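Local coordinates for protein hypothetical methylmalonyl-CoA decarboxylase alpha subunit (Sulfolobus tokodaii, PDB 1X0U) that is a putative carboxyl transferase subunit with a crotonase-like fold, assembled in the model as a hexamer, at residues Thr403-Lys408 with Ala433-Thr438; Tyr428-Ala433 with Asp487-Lys492. All blocks are in the same frame, centred on the assembly; numbering follows the deposited sequence.

How the contacts relate
Contacts 1 and 2 lie side by side in the second half of the chain, their centres about 10 Å apart, and they share Ala433. Strands 401-406, 426-429 and 487-488 are successive neighbours in one mixed sheet, and both contacts form where these strands run out into loops. Along the chain the segments alternate: 403-408, 428-433, 433-438, then 487-492. Strand 426-429 passes through the turn at Trp430-Ala433 straight into strand 434-436, which pairs in a separate small sheet with strand 408-410. The Thr432 OG1 to Val406 O hydrogen bond ties this turn to strand 401-406, and different neighbouring subunits pack against the two contacts.

Contact 1 of 2, residues Thr403-Lys408 with Ala433-Thr438; sequences TVIVRK and AEIAVT
Arg407 and Ala433 bring their CA atoms to 3.8 Å where strand 401-406 turns a corner, and one residue on, Lys408 and Glu434 form a parallel bridge. Glu434 N donates to Arg407 O over 3.0 Å, and the same oxygen receives a CA-H...O contact from Ala433 CA. Next to this polar join the packing is apolar. Ile405 works with both branches: CG2, anti to its own backbone N, presses on Ala433 CB at 3.4 Å, tighter than usual van der Waals contact, while the extended other branch (chi2 179°) carries CD1 to Ile435 CD1 at 3.9 Å. The two isoleucine chains cross at about a right angle. Lys408 and Glu434 leave the bridge on the same face of the small sheet, their CG atoms 4.3 Å apart, but their charged ends part company. Lys408 NZ and Arg407 NE both form salt bridges with Asp368, Arg407 NH2 also bonds to Lys287 O and Lys408 NZ to Ala285 O, whereas Glu434 OE2 pairs with Arg470 and its OE1 bonds to Tyr410 OH. In the fold, the contact joins the end of strand 401-406, flanked by strands 363-369 and 426-429, to the two-stranded sheet of 408-410 and 434-436, with Ala144 of a second subunit packing on Ile435.

Contact 2 of 2, residues Tyr428-Ala433 with Asp487-Lys492; sequences YAWPTA and DVIEPK
Trp430 lays its indole against Pro491, the main side-chain meeting between two segments that start as parallel strands. Pro491 CB sits over the six-membered ring, 3.7 Å from its centroid, a CH-pi contact almost on the ring normal; CG of the same proline reaches the ring fusion, 3.5 Å from Trp430 CD2. Chi1 (-76°) swings the indole beside the backbone N, and chi2, near 10°, sets its face toward Pro491. Thr494 OG1 takes up the hydrogen bond of NE1, which, with the proline against the ring face, would restrain the rotation of the ring. Thr432 OG1 lies at the ring edge, in plane. The Pro431 and Pro491 rings approach each other through their CD atoms, and Pro431 CD also lies 3.1 Å from Ile489 O. Farther back, Tyr428 and Asp487 point to one face of the sheet. The methylene CB of Asp487 touches the edge of the phenol at Tyr428 CD2 (3.9 Å), and the ring and carboxylate planes stand 73° apart. Val488 turns to the other face with Ala429; its CG1, anti to the backbone N, comes 3.5 Å from Ala429 O. Two backbone bonds hold the pair in register: Ala429 N to Asp487 O at 3.2 Å, and Ile489 N to Ala429 O. A type I turn from Trp430 to Ala433 then leads the first segment away. In a third subunit, Arg16 makes a salt bridge with Glu490, and Lys19 bonds to Val488 O. The arrangement is a parallel strand pair at the margin of a mixed sheet in a crotonase-like domain, prolonged beyond its last bridge by tryptophan-proline packing.

Contact 1 of 2, residues Thr403-Lys408 with Ala433-Thr438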
ATOM      1  N   THR A 403      17.071 -20.175 -19.838  1.00 10.83           N
ATOM      2  CA  THR A 403      18.433 -20.483 -20.224  1.00 10.69           C
ATOM      3  C   THR A 403      18.467 -21.668 -21.185  1.00 12.33           C
ATOM      4  O   THR A 403      17.781 -22.678 -20.980  1.00 10.61           O
ATOM      5  CB  THR A 403      19.312 -20.803 -18.994  1.00 11.45           C
ATOM      6  OG1 THR A 403      19.444 -19.626 -18.188  1.00 13.90           O
ATOM      7  CG2 THR A 403      20.697 -21.251 -19.414  1.00  8.60           C
ATOM      8  N   VAL A 404      19.247 -21.516 -22.251  1.00 11.47           N
ATOM      9  CA  VAL A 404      19.425 -22.570 -23.228  1.00 11.03           C
ATOM     10  C   VAL A 404      20.926 -22.802 -23.318  1.00 12.00           C
ATOM     11  O   VAL A 404      21.670 -21.975 -23.856  1.00 11.08           O
ATOM     12  CB  VAL A 404      18.902 -22.194 -24.624  1.00 11.09           C
ATOM     13  CG1 VAL A 404      19.219 -23.321 -25.607  1.00 10.67           C
ATOM     14  CG2 VAL A 404      17.409 -21.958 -24.588  1.00 13.30           C
ATOM     15  N   ILE A 405      21.364 -23.931 -22.778  1.00 12.66           N
ATOM     16  CA  ILE A 405      22.771 -24.288 -22.790  1.00 12.64           C
ATOM     17  C   ILE A 405      23.106 -24.955 -24.121  1.00 13.07           C
ATOM     18  O   ILE A 405      22.630 -26.050 -24.423  1.00 13.75           O
ATOM     19  CB  ILE A 405      23.080 -25.226 -21.603  1.00 13.30           C
ATOM     20  CG1 ILE A 405      22.758 -24.485 -20.293  1.00 14.81           C
ATOM     21  CG2 ILE A 405      24.526 -25.690 -21.659  1.00 13.13           C
ATOM     22  CD1 ILE A 405      22.991 -25.278 -19.018  1.00 15.46           C
ATOM     23  N   VAL A 406      23.909 -24.263 -24.921  1.00 12.63           N
ATOM     24  CA  VAL A 406      24.317 -24.739 -26.233  1.00 10.83           C
ATOM     25  C   VAL A 406      25.453 -25.755 -26.126  1.00 12.48           C
ATOM     26  O   VAL A 406      25.385 -26.841 -26.703  1.00 11.27           O
ATOM     27  CB  VAL A 406      24.737 -23.540 -27.111  1.00 12.12           C
ATOM     28  CG1 VAL A 406      25.463 -23.998 -28.363  1.00 11.96           C
ATOM     29  CG2 VAL A 406      23.499 -22.753 -27.494  1.00 11.70           C
ATOM     30  N   ARG A 407      26.487 -25.414 -25.369  1.00 11.33           N
ATOM     31  CA  ARG A 407      27.615 -26.315 -25.210  1.00 12.39           C
ATOM     32  C   ARG A 407      28.156 -26.294 -23.785  1.00 13.34           C
ATOM     33  O   ARG A 407      27.466 -26.695 -22.851  1.00 14.31           O
ATOM     34  CB  ARG A 407      28.729 -25.965 -26.209  1.00 12.66           C
ATOM     35  CG  ARG A 407      29.771 -27.079 -26.390  1.00 15.18           C
ATOM     36  CD  ARG A 407      30.721 -26.790 -27.561  1.00 17.79           C
ATOM     37  NE  ARG A 407      31.487 -25.561 -27.379  1.00 16.26           N
ATOM     38  CZ  ARG A 407      32.493 -25.190 -28.164  1.00 17.62           C
ATOM     39  NH1 ARG A 407      33.143 -24.054 -27.933  1.00 18.96           N
ATOM     40  NH2 ARG A 407      32.849 -25.956 -29.184  1.00 15.43           N
ATOM     41  N   LYS A 408      29.382 -25.817 -23.611  1.00 13.50           N
ATOM     42  CA  LYS A 408      29.986 -25.786 -22.288  1.00 13.97           C
ATOM     43  C   LYS A 408      29.258 -24.881 -21.306  1.00 15.43           C
ATOM     44  O   LYS A 408      28.658 -23.881 -21.689  1.00 16.25           O
ATOM     45  CB  LYS A 408      31.445 -25.343 -22.390  1.00 14.11           C
ATOM     46  CG  LYS A 408      32.327 -26.286 -23.213  1.00 12.23           C
ATOM     47  CD  LYS A 408      33.799 -25.966 -23.028  1.00 12.01           C
ATOM     48  CE  LYS A 408      34.117 -24.512 -23.374  1.00 11.40           C
ATOM     49  NZ  LYS A 408      33.590 -24.181 -24.727  1.00 13.71           N
ATOM     50  N   ALA A 433      25.418 -29.956 -24.998  1.00 15.02           N
ATOM     51  CA  ALA A 433      25.736 -29.268 -23.756  1.00 14.83           C
ATOM     52  C   ALA A 433      26.479 -30.149 -22.764  1.00 16.41           C
ATOM     53  O   ALA A 433      26.152 -31.322 -22.596  1.00 17.35           O
ATOM     54  CB  ALA A 433      24.460 -28.745 -23.121  1.00 16.01           C
ATOM     55  N   GLU A 434      27.500 -29.587 -22.130  1.00 16.58           N
ATOM     56  CA  GLU A 434      28.243 -30.300 -21.102  1.00 16.38           C
ATOM     57  C   GLU A 434      28.291 -29.405 -19.876  1.00 16.94           C
ATOM     58  O   GLU A 434      28.875 -28.317 -19.898  1.00 16.24           O
ATOM     59  CB  GLU A 434      29.666 -30.673 -21.545  1.00 17.09           C
ATOM     60  CG  GLU A 434      30.225 -29.952 -22.739  1.00 19.35           C
ATOM     61  CD  GLU A 434      31.532 -30.584 -23.213  1.00 21.92           C
ATOM     62  OE1 GLU A 434      32.505 -30.622 -22.423  1.00 20.58           O
ATOM     63  OE2 GLU A 434      31.581 -31.055 -24.372  1.00 24.50           O
ATOM     64  N   ILE A 435      27.647 -29.868 -18.813  1.00 16.76           N
ATOM     65  CA  ILE A 435      27.575 -29.130 -17.561  1.00 16.60           C
ATOM     66  C   ILE A 435      28.555 -29.787 -16.597  1.00 16.89           C
ATOM     67  O   ILE A 435      28.465 -30.981 -16.326  1.00 16.96           O
ATOM     68  CB  ILE A 435      26.133 -29.185 -17.010  1.00 16.44           C
ATOM     69  CG1 ILE A 435      25.178 -28.623 -18.063  1.00 14.92           C
ATOM     70  CG2 ILE A 435      26.023 -28.395 -15.708  1.00 15.26           C
ATOM     71  CD1 ILE A 435      23.718 -28.900 -17.800  1.00 16.23           C
ATOM     72  N   ALA A 436      29.512 -29.013 -16.099  1.00 15.44           N
ATOM     73  CA  ALA A 436      30.497 -29.571 -15.195  1.00 14.99           C
ATOM     74  C   ALA A 436      30.853 -28.631 -14.068  1.00 15.24           C
ATOM     75  O   ALA A 436      30.921 -27.418 -14.258  1.00 16.57           O
ATOM     76  CB  ALA A 436      31.752 -29.957 -15.967  1.00 15.40           C
ATOM     77  N   VAL A 437      31.085 -29.218 -12.897  1.00 16.44           N
ATOM     78  CA  VAL A 437      31.439 -28.486 -11.691  1.00 15.94           C
ATOM     79  C   VAL A 437      32.676 -27.653 -11.994  1.00 17.72           C
ATOM     80  O   VAL A 437      32.888 -26.602 -11.395  1.00 19.74           O
ATOM     81  CB  VAL A 437      31.708 -29.467 -10.513  1.00 15.48           C
ATOM     82  CG1 VAL A 437      32.975 -30.280 -10.771  1.00 14.28           C
ATOM     83  CG2 VAL A 437      31.816 -28.717  -9.233  1.00 14.91           C
ATOM     84  N   THR A 438      33.476 -28.145 -12.936  1.00 19.39           N
ATOM     85  CA  THR A 438      34.694 -27.480 -13.408  1.00 21.82           C
ATOM     86  C   THR A 438      35.059 -28.137 -14.740  1.00 22.40           C
ATOM     87  O   THR A 438      34.457 -29.145 -15.126  1.00 20.85           O
ATOM     88  CB  THR A 438      35.910 -27.683 -12.464  1.00 23.14           C
ATOM     89  OG1 THR A 438      35.522 -27.469 -11.102  1.00 26.09           O
ATOM     90  CG2 THR A 438      37.025 -26.695 -12.829  1.00 19.42           C
TER

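Contact 2 of 2, residues Tyr428-Ala433 with Asp487-Lys492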
ATOM      1  N   TYR A 428      16.868 -25.252 -20.483  1.00 15.43           N
ATOM      2  CA  TYR A 428      16.906 -26.282 -21.508  1.00 15.65           C
ATOM      3  C   TYR A 428      18.347 -26.485 -21.944  1.00 17.23           C
ATOM      4  O   TYR A 428      19.191 -25.620 -21.721  1.00 19.46           O
ATOM      5  CB  TYR A 428      16.062 -25.884 -22.716  1.00 14.82           C
ATOM      6  CG  TYR A 428      14.590 -25.716 -22.410  1.00 14.17           C
ATOM      7  CD1 TYR A 428      14.047 -24.457 -22.164  1.00 10.51           C
ATOM      8  CD2 TYR A 428      13.740 -26.820 -22.364  1.00 12.01           C
ATOM      9  CE1 TYR A 428      12.691 -24.300 -21.883  1.00 13.76           C
ATOM     10  CE2 TYR A 428      12.385 -26.672 -22.083  1.00 11.74           C
ATOM     11  CZ  TYR A 428      11.867 -25.416 -21.843  1.00 12.54           C
ATOM     12  OH  TYR A 428      10.530 -25.277 -21.541  1.00 14.46           O
ATOM     13  N   ALA A 429      18.626 -27.633 -22.557  1.00 16.77           N
ATOM     14  CA  ALA A 429      19.970 -27.939 -23.026  1.00 15.24           C
ATOM     15  C   ALA A 429      19.980 -28.734 -24.334  1.00 14.83           C
ATOM     16  O   ALA A 429      19.123 -29.588 -24.585  1.00 14.41           O
ATOM     17  CB  ALA A 429      20.746 -28.694 -21.942  1.00 14.94           C
ATOM     18  N   TRP A 430      20.953 -28.420 -25.175  1.00 15.64           N
ATOM     19  CA  TRP A 430      21.126 -29.096 -26.446  1.00 14.02           C
ATOM     20  C   TRP A 430      21.881 -30.389 -26.158  1.00 14.52           C
ATOM     21  O   TRP A 430      22.531 -30.515 -25.116  1.00 14.11           O
ATOM     22  CB  TRP A 430      21.956 -28.233 -27.397  1.00 13.25           C
ATOM     23  CG  TRP A 430      21.227 -27.083 -28.006  1.00 12.35           C
ATOM     24  CD1 TRP A 430      19.986 -26.612 -27.662  1.00 12.75           C
ATOM     25  CD2 TRP A 430      21.708 -26.227 -29.051  1.00 13.14           C
ATOM     26  NE1 TRP A 430      19.670 -25.512 -28.428  1.00 11.70           N
ATOM     27  CE2 TRP A 430      20.705 -25.254 -29.286  1.00 11.92           C
ATOM     28  CE3 TRP A 430      22.891 -26.186 -29.808  1.00 13.85           C
ATOM     29  CZ2 TRP A 430      20.850 -24.253 -30.253  1.00 10.27           C
ATOM     30  CZ3 TRP A 430      23.034 -25.183 -30.773  1.00 12.95           C
ATOM     31  CH2 TRP A 430      22.017 -24.229 -30.983  1.00 11.40           C
ATOM     32  N   PRO A 431      21.813 -31.364 -27.081  1.00 14.93           N
ATOM     33  CA  PRO A 431      22.517 -32.633 -26.869  1.00 14.13           C
ATOM     34  C   PRO A 431      24.021 -32.401 -26.702  1.00 13.40           C
ATOM     35  O   PRO A 431      24.723 -33.213 -26.110  1.00 12.32           O
ATOM     36  CB  PRO A 431      22.196 -33.426 -28.139  1.00 14.73           C
ATOM     37  CG  PRO A 431      20.872 -32.857 -28.589  1.00 14.12           C
ATOM     38  CD  PRO A 431      21.062 -31.380 -28.351  1.00 14.87           C
ATOM     39  N   THR A 432      24.503 -31.277 -27.222  1.00 13.50           N
ATOM     40  CA  THR A 432      25.923 -30.936 -27.168  1.00 14.26           C
ATOM     41  C   THR A 432      26.365 -30.232 -25.881  1.00 14.68           C
ATOM     42  O   THR A 432      27.554 -29.953 -25.687  1.00 14.20           O
ATOM     43  CB  THR A 432      26.305 -30.036 -28.355  1.00 15.66           C
ATOM     44  OG1 THR A 432      25.376 -28.944 -28.447  1.00 14.78           O
ATOM     45  CG2 THR A 432      26.280 -30.832 -29.659  1.00 15.81           C
ATOM     46  N   ALA A 433      25.418 -29.956 -24.998  1.00 15.02           N
ATOM     47  CA  ALA A 433      25.736 -29.268 -23.756  1.00 14.83           C
ATOM     48  C   ALA A 433      26.479 -30.149 -22.764  1.00 16.41           C
ATOM     49  O   ALA A 433      26.152 -31.322 -22.596  1.00 17.35           O
ATOM     50  CB  ALA A 433      24.460 -28.745 -23.121  1.00 16.01           C
ATOM     51  N   ASP A 487      14.546 -29.878 -19.711  1.00 16.61           N
ATOM     52  CA  ASP A 487      14.465 -30.799 -20.825  1.00 16.95           C
ATOM     53  C   ASP A 487      15.642 -30.678 -21.765  1.00 16.92           C
ATOM     54  O   ASP A 487      16.323 -29.653 -21.804  1.00 17.10           O
ATOM     55  CB  ASP A 487      13.157 -30.562 -21.595  1.00 17.79           C
ATOM     56  CG  ASP A 487      12.871 -31.652 -22.606  1.00 18.94           C
ATOM     57  OD1 ASP A 487      13.250 -32.812 -22.346  1.00 14.71           O
ATOM     58  OD2 ASP A 487      12.259 -31.353 -23.654  1.00 20.46           O
ATOM     59  N   VAL A 488      15.885 -31.747 -22.509  1.00 16.76           N
ATOM     60  CA  VAL A 488      16.949 -31.770 -23.495  1.00 16.98           C
ATOM     61  C   VAL A 488      16.219 -31.738 -24.831  1.00 17.39           C
ATOM     62  O   VAL A 488      15.264 -32.481 -25.044  1.00 16.95           O
ATOM     63  CB  VAL A 488      17.800 -33.052 -23.371  1.00 18.21           C
ATOM     64  CG1 VAL A 488      18.910 -33.047 -24.415  1.00 14.89           C
ATOM     65  CG2 VAL A 488      18.395 -33.140 -21.957  1.00 17.13           C
ATOM     66  N   ILE A 489      16.643 -30.859 -25.729  1.00 17.69           N
ATOM     67  CA  ILE A 489      15.957 -30.756 -27.005  1.00 16.95           C
ATOM     68  C   ILE A 489      16.895 -30.703 -28.192  1.00 16.43           C
ATOM     69  O   ILE A 489      18.094 -30.456 -28.055  1.00 15.26           O
ATOM     70  CB  ILE A 489      15.054 -29.501 -27.053  1.00 19.35           C
ATOM     71  CG1 ILE A 489      14.327 -29.417 -28.411  1.00 23.67           C
ATOM     72  CG2 ILE A 489      15.914 -28.240 -26.847  1.00 19.71           C
ATOM     73  CD1 ILE A 489      13.540 -30.710 -28.857  1.00 19.25           C
ATOM     74  N   GLU A 490      16.320 -30.961 -29.360  1.00 17.01           N
ATOM     75  CA  GLU A 490      17.040 -30.924 -30.608  1.00 17.46           C
ATOM     76  C   GLU A 490      17.179 -29.442 -30.888  1.00 15.52           C
ATOM     77  O   GLU A 490      16.195 -28.698 -30.833  1.00 15.92           O
ATOM     78  CB  GLU A 490      16.221 -31.606 -31.704  1.00 18.27           C
ATOM     79  CG  GLU A 490      15.662 -32.966 -31.269  1.00 21.05           C
ATOM     80  CD  GLU A 490      15.008 -33.725 -32.407  1.00 20.60           C
ATOM     81  OE1 GLU A 490      14.287 -34.710 -32.137  1.00 22.43           O
ATOM     82  OE2 GLU A 490      15.218 -33.340 -33.576  1.00 23.05           O
ATOM     83  N   PRO A 491      18.409 -28.989 -31.164  1.00 15.87           N
ATOM     84  CA  PRO A 491      18.715 -27.589 -31.451  1.00 14.84           C
ATOM     85  C   PRO A 491      17.706 -26.873 -32.335  1.00 14.29           C
ATOM     86  O   PRO A 491      17.388 -25.711 -32.098  1.00 13.82           O
ATOM     87  CB  PRO A 491      20.093 -27.681 -32.079  1.00 14.38           C
ATOM     88  CG  PRO A 491      20.728 -28.765 -31.266  1.00 15.06           C
ATOM     89  CD  PRO A 491      19.632 -29.810 -31.237  1.00 15.53           C
ATOM     90  N   LYS A 492      17.188 -27.576 -33.336  1.00 15.71           N
ATOM     91  CA  LYS A 492      16.230 -26.994 -34.269  1.00 17.17           C
ATOM     92  C   LYS A 492      14.944 -26.490 -33.618  1.00 17.73           C
ATOM     93  O   LYS A 492      14.282 -25.607 -34.157  1.00 17.49           O
ATOM     94  CB  LYS A 492      15.865 -28.014 -35.353  1.00 19.66           C
ATOM     95  CG  LYS A 492      14.923 -29.117 -34.880  1.00 21.35           C
ATOM     96  CD  LYS A 492      14.419 -29.949 -36.055  1.00 23.09           C
ATOM     97  CE  LYS A 492      13.382 -30.974 -35.631  1.00 26.09           C
ATOM     98  NZ  LYS A 492      12.901 -31.775 -36.787  1.00 27.55           N
TER